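Local coordinates for protein Bug27 (Bordetella pertussis, PDB 2QPQ), which probably binds a small solute in the periplasm as a Venus-flytrap receptor of the tripartite tricarboxylate transporter family, at residues G20-L25 with Q228-L233; A26-N31 with K261-L266; V105-A110 with S185-F190; G166-D171 with G178-T183. One frame throughout, in Å; residues are numbered along the deposited sequence.

Contact 1 (G20-L25 with Q228-L233); sequences GGTDML and QWHGLL. With CIT (citric acid), chain D.
T22 and L25 of the helix start close on H230 of the strand, and a citrate molecule, probably from the crystallisation liquor, is bonded by both segments. Along the strand, Q228 comes first. Its extended side chain, with CG anti to the backbone N (chi1 177°), reaches the ligand, where NE2 donates to citrate O7 at 2.6 Å. The other end of the amide, OE1, accepts from NE2 of Q142, which should help fix the amide's rotation. From the helix side, G21 N gives citrate O4 an almost straight bond of 2.8 Å (173°), and T22 N reaches O6 at 2.9 Å. Two amides of the first helical turn, behind the N-cap G20, thus point at carboxylate oxygens, an arrangement in which the helix end would be expected to favour negative charge. T22 OG1 lies 2.5 Å from the same O6, but N72 OD1 also competes for its proton. Two residues on, H230 supplies the direct contact. T22 OG1 approaches the edge of its ring, near the ring plane, 3.6 Å from CD2, while CD1 of L25 sits obliquely to the ring and 3.5 Å from H230 CB, the two side chains crossing at about a right angle. ND1 is held by the carbonyl of A100. The short axes of helix 21-25 and strand 228-233 run at 43° to each other; strand 227-235 lies between strands 67-72 and 93-109, and M70 and A100 of these neighbours also touch L25.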
loop_
_atom_site.group_PDB
_atom_site.type_symbol
_atom_site.label_atom_id
_atom_site.label_comp_id
_atom_site.label_asym_id
_atom_site.label_seq_id
_atom_site.Cartn_x
_atom_site.Cartn_y
_atom_site.Cartn_z
ATOM N N GLY A 20 -0.820 9.757 5.001
ATOM C CA GLY A 20 -1.182 8.546 4.277
ATOM C C GLY A 20 -1.803 7.475 5.177
ATOM O O GLY A 20 -1.846 7.618 6.413
ATOM N N GLY A 21 -2.276 6.395 4.565
ATOM C CA GLY A 21 -2.965 5.331 5.317
ATOM C C GLY A 21 -2.048 4.597 6.300
ATOM O O GLY A 21 -2.483 4.182 7.359
ATOM N N THR A 22 -0.779 4.407 5.935
ATOM C CA THR A 22 0.147 3.677 6.794
ATOM C C THR A 22 0.324 4.400 8.145
ATOM O O THR A 22 0.226 3.786 9.217
ATOM C CB THR A 22 1.507 3.474 6.082
ATOM O OG1 THR A 22 1.268 2.824 4.837
ATOM C CG2 THR A 22 2.422 2.588 6.915
ATOM N N ASP A 23 0.540 5.712 8.082
ATOM C CA ASP A 23 0.697 6.533 9.298
ATOM C C ASP A 23 -0.637 6.550 10.074
ATOM O O ASP A 23 -0.670 6.503 11.298
ATOM C CB ASP A 23 1.091 7.952 8.901
ATOM C CG ASP A 23 1.034 8.918 10.053
ATOM O OD1 ASP A 23 2.041 9.051 10.792
ATOM O OD2 ASP A 23 -0.038 9.564 10.213
ATOM N N MET A 24 -1.732 6.637 9.343
ATOM C CA MET A 24 -3.063 6.745 9.985
ATOM C C MET A 24 -3.325 5.470 10.828
ATOM O O MET A 24 -3.743 5.537 11.992
ATOM C CB MET A 24 -4.135 6.883 8.899
ATOM C CG MET A 24 -5.583 6.903 9.436
ATOM S SD MET A 24 -6.348 5.286 9.700
ATOM C CE MET A 24 -6.774 4.783 8.030
ATOM N N LEU A 25 -3.107 4.311 10.216
ATOM C CA LEU A 25 -3.293 3.047 10.908
ATOM C C LEU A 25 -2.330 2.858 12.087
ATOM O O LEU A 25 -2.740 2.406 13.158
ATOM C CB LEU A 25 -3.178 1.898 9.925
ATOM C CG LEU A 25 -4.236 1.782 8.837
ATOM C CD1 LEU A 25 -3.734 0.844 7.715
ATOM C CD2 LEU A 25 -5.590 1.288 9.451
ATOM N N GLN A 228 -2.887 -3.402 -1.758
ATOM C CA GLN A 228 -1.873 -2.980 -0.806
ATOM C C GLN A 228 -2.263 -3.350 0.624
ATOM O O GLN A 228 -3.310 -2.975 1.099
ATOM C CB GLN A 228 -1.668 -1.481 -0.905
ATOM C CG GLN A 228 -0.686 -0.839 0.083
ATOM C CD GLN A 228 -0.420 0.595 -0.313
ATOM O OE1 GLN A 228 -0.097 0.850 -1.460
ATOM N NE2 GLN A 228 -0.616 1.531 0.594
ATOM N N TRP A 229 -1.389 -4.069 1.291
ATOM C CA TRP A 229 -1.540 -4.426 2.711
ATOM C C TRP A 229 -0.786 -3.440 3.562
ATOM O O TRP A 229 0.068 -2.669 3.062
ATOM C CB TRP A 229 -1.057 -5.869 2.987
ATOM C CG TRP A 229 0.211 -6.352 2.266
ATOM C CD1 TRP A 229 0.256 -7.220 1.201
ATOM C CD2 TRP A 229 1.591 -6.081 2.611
ATOM N NE1 TRP A 229 1.559 -7.466 0.855
ATOM C CE2 TRP A 229 2.392 -6.783 1.693
ATOM C CE3 TRP A 229 2.218 -5.280 3.582
ATOM C CZ2 TRP A 229 3.828 -6.751 1.718
ATOM C CZ3 TRP A 229 3.666 -5.234 3.598
ATOM C CH2 TRP A 229 4.432 -5.965 2.644
ATOM N N HIS A 230 -1.104 -3.475 4.852
ATOM C CA HIS A 230 -0.612 -2.523 5.842
ATOM C C HIS A 230 -0.496 -3.334 7.113
ATOM O O HIS A 230 -1.483 -3.912 7.577
ATOM C CB HIS A 230 -1.595 -1.381 6.100
ATOM C CG HIS A 230 -1.967 -0.606 4.875
ATOM N ND1 HIS A 230 -2.923 -1.050 3.987
ATOM C CD2 HIS A 230 -1.526 0.585 4.397
ATOM C CE1 HIS A 230 -3.021 -0.187 2.986
ATOM N NE2 HIS A 230 -2.200 0.821 3.221
ATOM N N GLY A 231 0.699 -3.389 7.682
ATOM C CA GLY A 231 0.850 -4.180 8.874
ATOM C C GLY A 231 2.087 -3.829 9.614
ATOM O O GLY A 231 2.745 -2.814 9.303
ATOM N N LEU A 232 2.374 -4.674 10.620
ATOM C CA LEU A 232 3.458 -4.460 11.532
ATOM C C LEU A 232 4.391 -5.655 11.460
ATOM O O LEU A 232 3.938 -6.834 11.448
ATOM C CB LEU A 232 2.897 -4.281 12.979
ATOM C CG LEU A 232 2.219 -2.886 13.163
ATOM C CD1 LEU A 232 1.247 -2.842 14.326
ATOM C CD2 LEU A 232 3.256 -1.773 13.333
ATOM N N LEU A 233 5.686 -5.324 11.409
ATOM C CA LEU A 233 6.785 -6.306 11.500
ATOM C C LEU A 233 7.618 -6.026 12.737
ATOM O O LEU A 233 7.532 -4.918 13.306
ATOM C CB LEU A 233 7.703 -6.238 10.260
ATOM C CG LEU A 233 7.081 -6.100 8.865
ATOM C CD1 LEU A 233 8.140 -5.996 7.739
ATOM C CD2 LEU A 233 6.125 -7.297 8.578
HETATM C C1 CIT D . 1.797 4.503 -0.985
HETATM O O1 CIT D . 1.370 3.411 -1.391
HETATM O O2 CIT D . 2.086 5.415 -1.809
HETATM C C2 CIT D . 1.928 4.735 0.505
HETATM C C3 CIT D . 0.554 5.172 0.997
HETATM O O7 CIT D . -0.357 4.090 0.664
HETATM C C4 CIT D . 0.012 6.435 0.287
HETATM C C5 CIT D . -1.239 6.975 0.963
HETATM O O3 CIT D . -1.696 8.101 0.651
HETATM O O4 CIT D . -1.850 6.308 1.841
HETATM C C6 CIT D . 0.656 5.332 2.522
HETATM O O5 CIT D . 1.191 6.310 3.084
HETATM O O6 CIT D . 0.174 4.453 3.233
#

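Contact 2 (A26-N31 with K261-L266); sequences ARLIGN and KKLADL
L28 projects from helix 21-35 towards helix 257-266 and meets two consecutive residues there, L263 and K262, in quite different ways. The tight half is leucine on leucine: L28 CD2 and L263 CD1 are 3.5 Å apart, closer than usual for two methyl carbons. The side chains cross obliquely, and only their ends meet. L28 gets there by an extended start, with CG anti to the backbone N (chi1 -179°), while the CB of L263 does not aim at the partner helix and its CD1 branch bends round to close the distance. L263 is buried and also leans on L25, one turn before L28.

The loose half is formed by the aliphatic part of K262. Its CD lies 4.1 Å from L28 CD1 and equally far from CD2, so the methylene sits across the fork of the leucine; the two chains run past one another in opposite directions. K262 also rests on M24. Further round the helix, on its exposed side, K261 NZ and D265 OD2 make a weak, long salt bridge of 3.5 Å within the helix that takes no part in the interface.

Everything that touches here is carbon, and the backbones stay well apart, with 10.1 Å between the CA atoms of L28 and K262. The association therefore rests on dispersion and burial of apolar surface, and the lysine contributes its methylenes rather than its charge.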
loop_
_atom_site.group_PDB
_atom_site.type_symbol
_atom_site.label_atom_id
_atom_site.label_comp_id
_atom_site.label_asym_id
_atom_site.label_seq_id
_atom_site.Cartn_x
_atom_site.Cartn_y
_atom_site.Cartn_z
ATOM N N ALA A 26 -1.050 3.171 11.890
ATOM C CA ALA A 26 -0.101 3.118 13.003
ATOM C C ALA A 26 -0.559 3.995 14.184
ATOM O O ALA A 26 -0.567 3.544 15.329
ATOM C CB ALA A 26 1.353 3.488 12.534
ATOM N N ARG A 27 -0.993 5.219 13.903
ATOM C CA ARG A 27 -1.434 6.136 14.962
ATOM C C ARG A 27 -2.756 5.682 15.603
ATOM O O ARG A 27 -2.936 5.854 16.831
ATOM C CB ARG A 27 -1.513 7.589 14.420
ATOM C CG ARG A 27 -0.131 8.098 14.096
ATOM C CD ARG A 27 -0.090 9.508 13.591
ATOM N NE ARG A 27 1.309 9.874 13.306
ATOM C CZ ARG A 27 2.182 10.304 14.208
ATOM N NH1 ARG A 27 1.807 10.451 15.490
ATOM N NH2 ARG A 27 3.423 10.607 13.827
ATOM N N LEU A 28 -3.638 5.069 14.796
ATOM C CA LEU A 28 -4.907 4.516 15.300
ATOM C C LEU A 28 -4.600 3.350 16.268
ATOM O O LEU A 28 -5.111 3.316 17.411
ATOM C CB LEU A 28 -5.833 4.104 14.142
ATOM C CG LEU A 28 -7.251 3.505 14.308
ATOM C CD1 LEU A 28 -8.191 4.510 14.939
ATOM C CD2 LEU A 28 -7.818 3.086 12.975
ATOM N N ILE A 29 -3.771 2.411 15.813
ATOM C CA ILE A 29 -3.287 1.311 16.663
ATOM C C ILE A 29 -2.613 1.827 17.933
ATOM O O ILE A 29 -2.948 1.391 19.045
ATOM C CB ILE A 29 -2.330 0.324 15.881
ATOM C CG1 ILE A 29 -3.087 -0.447 14.809
ATOM C CG2 ILE A 29 -1.651 -0.713 16.824
ATOM C CD1 ILE A 29 -2.143 -0.993 13.693
ATOM N N GLY A 30 -1.696 2.776 17.776
ATOM C CA GLY A 30 -0.887 3.276 18.879
ATOM C C GLY A 30 -1.718 3.871 20.007
ATOM O O GLY A 30 -1.420 3.648 21.185
ATOM N N ASN A 31 -2.746 4.626 19.605
ATOM C CA ASN A 31 -3.789 5.201 20.453
ATOM C C ASN A 31 -4.508 4.196 21.351
ATOM O O ASN A 31 -4.624 4.417 22.541
ATOM C CB ASN A 31 -4.814 5.975 19.588
ATOM C CG ASN A 31 -5.954 6.625 20.430
ATOM O OD1 ASN A 31 -7.142 6.231 20.337
ATOM N ND2 ASN A 31 -5.590 7.628 21.248
ATOM N N LYS A 261 -15.604 0.624 11.667
ATOM C CA LYS A 261 -16.477 1.577 10.947
ATOM C C LYS A 261 -15.633 2.636 10.248
ATOM O O LYS A 261 -15.820 2.887 9.068
ATOM C CB LYS A 261 -17.479 2.240 11.919
ATOM C CG LYS A 261 -18.196 3.451 11.339
ATOM C CD LYS A 261 -19.054 4.182 12.360
ATOM C CE LYS A 261 -19.755 5.381 11.690
ATOM N NZ LYS A 261 -20.537 4.933 10.487
ATOM N N LYS A 262 -14.714 3.238 11.001
ATOM C CA LYS A 262 -13.797 4.240 10.508
ATOM C C LYS A 262 -13.092 3.762 9.259
ATOM O O LYS A 262 -13.039 4.483 8.276
ATOM C CB LYS A 262 -12.747 4.603 11.556
ATOM C CG LYS A 262 -11.874 5.767 11.132
ATOM C CD LYS A 262 -10.608 5.860 11.944
ATOM C CE LYS A 262 -9.516 6.596 11.168
ATOM N NZ LYS A 262 -9.157 7.932 11.721
ATOM N N LEU A 263 -12.507 2.566 9.321
ATOM C CA LEU A 263 -11.784 2.028 8.174
ATOM C C LEU A 263 -12.689 1.746 6.994
ATOM O O LEU A 263 -12.358 2.082 5.864
ATOM C CB LEU A 263 -11.032 0.756 8.570
ATOM C CG LEU A 263 -9.598 0.902 9.107
ATOM C CD1 LEU A 263 -9.384 2.047 10.046
ATOM C CD2 LEU A 263 -9.121 -0.377 9.759
ATOM N N ALA A 264 -13.830 1.112 7.249
ATOM C CA ALA A 264 -14.724 0.780 6.158
ATOM C C ALA A 264 -15.173 2.049 5.464
ATOM O O ALA A 264 -15.246 2.082 4.233
ATOM C CB ALA A 264 -15.935 -0.009 6.653
ATOM N N ASP A 265 -15.468 3.087 6.255
ATOM C CA ASP A 265 -15.974 4.355 5.723
ATOM C C ASP A 265 -14.948 4.960 4.778
ATOM O O ASP A 265 -15.319 5.653 3.834
ATOM C CB ASP A 265 -16.230 5.355 6.849
ATOM C CG ASP A 265 -17.526 5.077 7.624
ATOM O OD1 ASP A 265 -18.293 4.150 7.278
ATOM O OD2 ASP A 265 -17.764 5.815 8.595
ATOM N N LEU A 266 -13.664 4.730 5.087
ATOM C CA LEU A 266 -12.517 5.188 4.278
ATOM C C LEU A 266 -12.206 4.343 3.050
ATOM O O LEU A 266 -11.500 4.773 2.161
ATOM C CB LEU A 266 -11.260 5.308 5.147
ATOM C CG LEU A 266 -11.254 6.457 6.140
ATOM C CD1 LEU A 266 -10.074 6.391 7.070
ATOM C CD2 LEU A 266 -11.247 7.750 5.375
#

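Contact 3 (V105-A110 with S185-F190); sequences VFVVPA and SSAIPF
A187 turns its methyl group straight at the strand, and V105 and V107, alternate residues with side chains on the same face, turn theirs back at it. The result is a small three-way meeting of methyls. A187 CB lies 3.7 Å from V105 CG1 and 4.1 Å from V107 CG1, so it faces both valines and is slightly closer to the first. The valines offer their CG1 branches by different rotations. In V105 that methyl stands between the backbone N and the carbonyl carbon (chi1 59°), whereas in V107 it is anti to the carbonyl carbon (chi1 -62°). The short alanine side chain lets the helix come near the strand, with 7.6 Å between the CA atoms of V105 and A187. Just beyond, P189 interrupts the regular helical bonding, and the helix is kinked there.

All three residues are buried, and V182 extends the patch by touching A187 as well. The long strand 93-109 is flanked by strand 180-183, which pairs with V105 and V107, and by strand 196-201, which pairs with F106 and V108; helix 184-192 packs over this part of the sheet, where A198 also meets V105.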
loop_
_atom_site.group_PDB
_atom_site.type_symbol
_atom_site.label_atom_id
_atom_site.label_comp_id
_atom_site.label_asym_id
_atom_site.label_seq_id
_atom_site.Cartn_x
_atom_site.Cartn_y
_atom_site.Cartn_z
ATOM N N VAL A 105 -6.931 2.591 -7.428
ATOM C CA VAL A 105 -7.967 2.897 -8.384
ATOM C C VAL A 105 -7.408 3.723 -9.516
ATOM O O VAL A 105 -6.590 4.620 -9.292
ATOM C CB VAL A 105 -9.152 3.586 -7.680
ATOM C CG1 VAL A 105 -8.669 4.885 -7.008
ATOM C CG2 VAL A 105 -10.338 3.760 -8.643
ATOM N N PHE A 106 -7.788 3.356 -10.744
ATOM C CA PHE A 106 -7.503 4.166 -11.916
ATOM C C PHE A 106 -8.577 5.245 -12.008
ATOM O O PHE A 106 -9.736 4.922 -12.224
ATOM C CB PHE A 106 -7.509 3.299 -13.175
ATOM C CG PHE A 106 -6.313 2.393 -13.301
ATOM C CD1 PHE A 106 -6.128 1.354 -12.407
ATOM C CD2 PHE A 106 -5.367 2.598 -14.304
ATOM C CE1 PHE A 106 -5.030 0.501 -12.504
ATOM C CE2 PHE A 106 -4.275 1.748 -14.435
ATOM C CZ PHE A 106 -4.101 0.693 -13.528
ATOM N N VAL A 107 -8.188 6.503 -11.806
ATOM C CA VAL A 107 -9.128 7.636 -11.824
ATOM C C VAL A 107 -8.795 8.637 -12.947
ATOM O O VAL A 107 -7.616 8.856 -13.339
ATOM C CB VAL A 107 -9.258 8.350 -10.423
ATOM C CG1 VAL A 107 -9.792 7.382 -9.392
ATOM C CG2 VAL A 107 -7.881 8.900 -9.902
ATOM N N VAL A 108 -9.862 9.222 -13.465
ATOM C CA VAL A 108 -9.784 10.219 -14.531
ATOM C C VAL A 108 -10.641 11.430 -14.109
ATOM O O VAL A 108 -11.526 11.296 -13.258
ATOM C CB VAL A 108 -10.221 9.642 -15.955
ATOM C CG1 VAL A 108 -9.296 8.533 -16.415
ATOM C CG2 VAL A 108 -11.746 9.186 -16.002
ATOM N N PRO A 109 -10.342 12.618 -14.661
ATOM C CA PRO A 109 -11.129 13.804 -14.369
ATOM C C PRO A 109 -12.586 13.606 -14.770
ATOM O O PRO A 109 -12.882 12.849 -15.715
ATOM C CB PRO A 109 -10.523 14.858 -15.306
ATOM C CG PRO A 109 -9.231 14.366 -15.705
ATOM C CD PRO A 109 -9.256 12.898 -15.611
ATOM N N ALA A 110 -13.471 14.272 -14.048
ATOM C CA ALA A 110 -14.864 14.481 -14.497
ATOM C C ALA A 110 -14.844 14.928 -15.950
ATOM O O ALA A 110 -14.058 15.810 -16.336
ATOM C CB ALA A 110 -15.557 15.533 -13.628
ATOM N N SER A 185 -8.757 4.832 -0.899
ATOM C CA SER A 185 -9.045 5.685 0.257
ATOM C C SER A 185 -8.863 7.196 -0.012
ATOM O O SER A 185 -9.724 8.000 0.389
ATOM C CB SER A 185 -8.172 5.251 1.433
ATOM O OG SER A 185 -6.832 5.132 0.965
ATOM N N SER A 186 -7.754 7.572 -0.671
ATOM C CA SER A 186 -7.552 8.965 -1.119
ATOM C C SER A 186 -8.613 9.447 -2.113
ATOM O O SER A 186 -9.059 10.597 -2.037
ATOM C CB SER A 186 -6.139 9.211 -1.695
ATOM O OG SER A 186 -5.855 8.453 -2.873
ATOM N N ALA A 187 -9.019 8.567 -3.021
ATOM C CA ALA A 187 -9.827 8.960 -4.186
ATOM C C ALA A 187 -11.322 8.957 -3.900
ATOM O O ALA A 187 -12.087 9.711 -4.531
ATOM C CB ALA A 187 -9.559 8.026 -5.313
ATOM N N ILE A 188 -11.735 8.088 -2.979
ATOM C CA ILE A 188 -13.181 7.823 -2.803
ATOM C C ILE A 188 -13.996 9.110 -2.562
ATOM O O ILE A 188 -14.993 9.313 -3.246
ATOM C CB ILE A 188 -13.491 6.651 -1.770
ATOM C CG1 ILE A 188 -13.298 5.293 -2.446
ATOM C CG2 ILE A 188 -14.938 6.675 -1.297
ATOM C CD1 ILE A 188 -13.285 4.116 -1.464
ATOM N N PRO A 189 -13.560 10.010 -1.660
ATOM C CA PRO A 189 -14.381 11.236 -1.524
ATOM C C PRO A 189 -14.632 12.008 -2.825
ATOM O O PRO A 189 -15.705 12.595 -2.997
ATOM C CB PRO A 189 -13.583 12.118 -0.546
ATOM C CG PRO A 189 -12.582 11.231 0.108
ATOM C CD PRO A 189 -12.410 9.999 -0.734
ATOM N N PHE A 190 -13.650 12.020 -3.725
ATOM C CA PHE A 190 -13.744 12.770 -4.980
ATOM C C PHE A 190 -14.595 12.069 -6.005
ATOM O O PHE A 190 -15.299 12.723 -6.806
ATOM C CB PHE A 190 -12.331 13.057 -5.534
ATOM C CG PHE A 190 -11.496 13.831 -4.574
ATOM C CD1 PHE A 190 -11.699 15.202 -4.415
ATOM C CD2 PHE A 190 -10.575 13.188 -3.768
ATOM C CE1 PHE A 190 -10.962 15.925 -3.499
ATOM C CE2 PHE A 190 -9.815 13.911 -2.843
ATOM C CZ PHE A 190 -10.021 15.260 -2.700
#

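Contact 4 (G166-D171 with G178-T183); sequences GPALND and GLAVVT
A beta-alpha-beta crossover is the setting: strand 158-161 leads into helix 165-173, which returns the chain to strand 180-183, and strand 132-135 lies between the two parallel strands. The contact is the packing of the crossover helix on the second of them. V182 is its centre, because its two methyls go to different partners. CG1, lying anti to the carbonyl carbon (chi1 -59°), meets A168 CB at 3.8 Å. CG2, the other branch, is 3.9 Å from L169 CD2. This leucine starts off at a tangent to the strand, since its CB does not face it, and comes close through its far end; its side chain and that of V182 pass at a slant. A168, by contrast, faces the strand directly, and its methyl also lies 4.5 Å from A180 CB, a looser meeting of two small groups. With alanines facing each other, the backbones approach to 6.7 Å between the CA atoms of A168 and A180. The short axes are 8.8 Å apart at their closest, with an angle of 137° between the chain directions, the reversal expected of a crossover helix and its following strand. All four touching residues are buried and apolar, so the contact rests on apolar packing and the fit of small side chains.

At the start of the helix, a disulfide joins C165 to C136, itself in contact with V182. V181 faces the opposite side of the sheet, where A145 of helix 141-153 covers it, and T183 occupies the N-cap position before helix 184-192.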
loop_
_atom_site.group_PDB
_atom_site.type_symbol
_atom_site.label_atom_id
_atom_site.label_comp_id
_atom_site.label_asym_id
_atom_site.label_seq_id
_atom_site.Cartn_x
_atom_site.Cartn_y
_atom_site.Cartn_z
ATOM N N GLY A 166 -1.875 12.869 -2.610
ATOM C CA GLY A 166 -2.452 14.218 -2.576
ATOM C C GLY A 166 -2.110 15.042 -3.805
ATOM O O GLY A 166 -3.009 15.536 -4.507
ATOM N N PRO A 167 -0.802 15.218 -4.087
ATOM C CA PRO A 167 -0.449 15.882 -5.346
ATOM C C PRO A 167 -0.919 15.202 -6.652
ATOM O O PRO A 167 -1.310 15.914 -7.594
ATOM C CB PRO A 167 1.086 15.967 -5.259
ATOM C CG PRO A 167 1.322 16.043 -3.736
ATOM C CD PRO A 167 0.411 14.917 -3.300
ATOM N N ALA A 168 -0.930 13.868 -6.710
ATOM C CA ALA A 168 -1.447 13.174 -7.908
ATOM C C ALA A 168 -2.906 13.532 -8.116
ATOM O O ALA A 168 -3.295 13.932 -9.200
ATOM C CB ALA A 168 -1.284 11.665 -7.795
ATOM N N LEU A 169 -3.703 13.409 -7.059
ATOM C CA LEU A 169 -5.100 13.774 -7.135
ATOM C C LEU A 169 -5.354 15.224 -7.548
ATOM O O LEU A 169 -6.259 15.477 -8.346
ATOM C CB LEU A 169 -5.781 13.469 -5.806
ATOM C CG LEU A 169 -6.122 11.986 -5.565
ATOM C CD1 LEU A 169 -6.431 11.786 -4.053
ATOM C CD2 LEU A 169 -7.270 11.573 -6.448
ATOM N N ASN A 170 -4.580 16.185 -7.023
ATOM C CA ASN A 170 -4.691 17.561 -7.472
ATOM C C ASN A 170 -4.547 17.723 -8.968
ATOM O O ASN A 170 -5.302 18.490 -9.592
ATOM C CB ASN A 170 -3.693 18.472 -6.749
ATOM C CG ASN A 170 -4.079 18.706 -5.332
ATOM O OD1 ASN A 170 -5.215 18.394 -4.931
ATOM N ND2 ASN A 170 -3.161 19.243 -4.545
ATOM N N ASP A 171 -3.592 17.018 -9.560
ATOM C CA ASP A 171 -3.404 17.165 -11.022
ATOM C C ASP A 171 -4.479 16.459 -11.884
ATOM O O ASP A 171 -4.799 16.915 -13.008
ATOM C CB ASP A 171 -2.040 16.668 -11.466
ATOM C CG ASP A 171 -1.016 17.779 -11.575
ATOM O OD1 ASP A 171 -1.219 18.884 -11.032
ATOM O OD2 ASP A 171 0.023 17.521 -12.189
ATOM N N GLY A 178 -4.317 13.343 -17.298
ATOM C CA GLY A 178 -5.559 12.673 -17.703
ATOM C C GLY A 178 -5.942 11.433 -16.913
ATOM O O GLY A 178 -7.078 10.913 -17.037
ATOM N N LEU A 179 -5.016 10.961 -16.086
ATOM C CA LEU A 179 -5.197 9.701 -15.446
ATOM C C LEU A 179 -4.205 9.577 -14.285
ATOM O O LEU A 179 -3.069 10.074 -14.361
ATOM C CB LEU A 179 -4.964 8.582 -16.484
ATOM C CG LEU A 179 -4.805 7.141 -15.971
ATOM C CD1 LEU A 179 -6.113 6.536 -15.387
ATOM C CD2 LEU A 179 -4.267 6.292 -17.057
ATOM N N ALA A 180 -4.641 8.916 -13.222
ATOM C CA ALA A 180 -3.720 8.536 -12.157
ATOM C C ALA A 180 -4.145 7.238 -11.502
ATOM O O ALA A 180 -5.326 6.855 -11.480
ATOM C CB ALA A 180 -3.616 9.675 -11.058
ATOM N N VAL A 181 -3.162 6.596 -10.902
ATOM C CA VAL A 181 -3.412 5.467 -10.036
ATOM C C VAL A 181 -3.088 5.868 -8.601
ATOM O O VAL A 181 -1.955 6.227 -8.280
ATOM C CB VAL A 181 -2.584 4.292 -10.483
ATOM C CG1 VAL A 181 -2.875 3.077 -9.591
ATOM C CG2 VAL A 181 -2.919 4.045 -11.973
ATOM N N VAL A 182 -4.109 5.838 -7.741
ATOM C CA VAL A 182 -3.915 6.254 -6.368
ATOM C C VAL A 182 -4.640 5.241 -5.473
ATOM O O VAL A 182 -5.338 4.353 -5.962
ATOM C CB VAL A 182 -4.376 7.744 -6.123
ATOM C CG1 VAL A 182 -3.587 8.718 -7.040
ATOM C CG2 VAL A 182 -5.870 7.909 -6.370
ATOM N N THR A 183 -4.494 5.366 -4.168
ATOM C CA THR A 183 -5.224 4.471 -3.292
ATOM C C THR A 183 -6.701 4.826 -3.370
ATOM O O THR A 183 -7.064 6.024 -3.465
ATOM C CB THR A 183 -4.775 4.624 -1.837
ATOM O OG1 THR A 183 -5.046 5.956 -1.412
ATOM C CG2 THR A 183 -3.280 4.282 -1.658
#

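How the contacts relate
The four contacts fall into two groups; contacts 1, 3 and 4 reach one mixed sheet, while contact 2 joins two helices. Contacts 1 and 2 share helix 21-35, with centres about 10 Å apart, and touch through M24 and K262 and through L25 and L263; their segments alternate along the chain. Contacts 3 and 4, centres about 8 Å apart, are joined by neighbouring strands 93-109 and 180-183, with helix 184-192 directly following the latter. Contact 4 is nested within contact 3, and both within the loops closed by contacts 1 and 2. Between the groups, contact centres lie about 20 to 23 Å apart, yet L266 touches S185, and strand 93-109 neighbours strand 227-235, a continuity consistent with two lobes flanking a ligand cleft.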